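Local structure of type-iv like competence pilin ttha1218 (Thermus thermophilus, 5G25) at residues A37-G41 with G42-T46. The protein is a type IV-like competence pilin whose soluble domain, described here, probably belongs to a pilus involved in DNA uptake during natural competence. Residues are numbered along the deposited sequence; the frame is centred on the assembly and turned at random.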
loop_
_atom_site.group_PDB
_atom_site.type_symbol
_atom_site.label_atom_id
_atom_site.label_comp_id
_atom_site.label_asym_id
_atom_site.label_seq_id
_atom_site.Cartn_x
_atom_site.Cartn_y
_atom_site.Cartn_z
ATOM N N ALA A 37 -6.934 8.357 6.501
ATOM C CA ALA A 37 -8.132 7.596 6.881
ATOM C C ALA A 37 -9.129 7.454 5.759
ATOM O O ALA A 37 -9.264 8.336 4.921
ATOM C CB ALA A 37 -8.812 8.200 8.110
ATOM N N LEU A 38 -9.851 6.343 5.772
ATOM C CA LEU A 38 -10.887 6.095 4.807
ATOM C C LEU A 38 -11.781 5.011 5.364
ATOM O O LEU A 38 -11.371 4.250 6.228
ATOM C CB LEU A 38 -10.300 5.649 3.448
ATOM C CG LEU A 38 -9.863 4.188 3.243
ATOM C CD1 LEU A 38 -9.396 3.997 1.812
ATOM C CD2 LEU A 38 -8.748 3.785 4.195
ATOM N N ALA A 39 -12.991 4.956 4.821
ATOM C CA ALA A 39 -13.956 3.923 5.106
ATOM C C ALA A 39 -13.914 2.790 4.086
ATOM O O ALA A 39 -13.847 3.034 2.885
ATOM C CB ALA A 39 -15.342 4.521 5.117
ATOM N N LEU A 40 -13.991 1.565 4.597
ATOM C CA LEU A 40 -14.062 0.343 3.804
ATOM C C LEU A 40 -15.008 -0.642 4.487
ATOM O O LEU A 40 -14.833 -0.973 5.667
ATOM C CB LEU A 40 -12.691 -0.315 3.741
ATOM C CG LEU A 40 -11.668 0.381 2.842
ATOM C CD1 LEU A 40 -10.290 -0.255 3.006
ATOM C CD2 LEU A 40 -12.151 0.326 1.394
ATOM N N GLY A 41 -15.988 -1.130 3.736
ATOM C CA GLY A 41 -16.965 -2.071 4.251
ATOM C C GLY A 41 -17.744 -1.520 5.433
ATOM O O GLY A 41 -18.103 -2.256 6.344
ATOM N N GLY A 42 -17.973 -0.216 5.434
ATOM C CA GLY A 42 -18.751 0.413 6.485
ATOM C C GLY A 42 -17.983 0.801 7.737
ATOM O O GLY A 42 -18.563 1.389 8.640
ATOM N N LYS A 43 -16.687 0.499 7.795
ATOM C CA LYS A 43 -15.879 0.812 8.974
ATOM C C LYS A 43 -14.770 1.814 8.666
ATOM O O LYS A 43 -14.288 1.897 7.536
ATOM C CB LYS A 43 -15.255 -0.464 9.536
ATOM C CG LYS A 43 -16.240 -1.581 9.839
ATOM C CD LYS A 43 -17.346 -1.139 10.793
ATOM C CE LYS A 43 -18.196 -2.320 11.253
ATOM N NZ LYS A 43 -17.375 -3.360 11.935
ATOM N N GLN A 44 -14.337 2.548 9.689
ATOM C CA GLN A 44 -13.229 3.470 9.535
ATOM C C GLN A 44 -11.909 2.707 9.542
ATOM O O GLN A 44 -11.707 1.783 10.330
ATOM C CB GLN A 44 -13.230 4.529 10.652
ATOM C CG GLN A 44 -12.827 5.923 10.175
ATOM C CD GLN A 44 -13.827 6.453 9.160
ATOM O OE1 GLN A 44 -15.020 6.121 9.222
ATOM N NE2 GLN A 44 -13.348 7.254 8.200
ATOM N N GLY A 45 -10.999 3.089 8.663
ATOM C CA GLY A 45 -9.654 2.570 8.765
ATOM C C GLY A 45 -8.653 3.517 8.180
ATOM O O GLY A 45 -8.925 4.682 7.993
ATOM N N THR A 46 -7.492 3.001 7.833
ATOM C CA THR A 46 -6.429 3.858 7.386
ATOM C C THR A 46 -5.528 3.129 6.390
ATOM O O THR A 46 -5.383 1.892 6.434
ATOM C CB THR A 46 -5.602 4.367 8.609
ATOM O OG1 THR A 46 -4.900 5.567 8.264
ATOM C CG2 THR A 46 -4.634 3.381 9.063
#
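Leu-38 and Gly-45 hold each other through two backbone hydrogen bonds, Leu-38 N to Gly-45 O at 2.9 Å and Gly-45 N to Leu-38 O at 2.7 Å, forming one hydrogen-bonded pair of an antiparallel beta hairpin. Leu-40 and Lys-43 form the next such pair and close the hairpin: Leu-40 N reaches Lys-43 O at 3.0 Å, whereas the return bond from Lys-43 N to Leu-40 O is longer, 3.2 Å. Weaker CA-H...O contacts supplement the ladder, and Lys-43 O also accepts one from Ala-39 CA at 3.2 Å.

The reversal is a two-residue type I' turn. Gly-41 and Gly-42 suit it because both have positive phi, and at Gly-42 (phi 85°) a CB would collide with the carbonyl oxygen of Gly-41.

Side chains add mostly van der Waals contact. With CG between the backbone N and the carbonyl carbon (chi1 80°), Leu-38 turns CD2 toward the partner strand, 3.9 Å from Thr-46 N. On the other face, with Ala-37 and Thr-46, Gln-44 pairs with Ala-39, whose methyl probably demands little space; the Gln-44 chain bends at chi2 (63°), bringing NE2 within 3.9 Å of Leu-38 C without a hydrogen bond.

Leu-38 and Leu-40 put their hydrophobic ends against Phe-19 of helix 11-24, and Leu-40 also meets Val-77. Thr-46 bonds through its backbone to Arg-76, joining the hairpin to strand 70-77 of the antiparallel sheet.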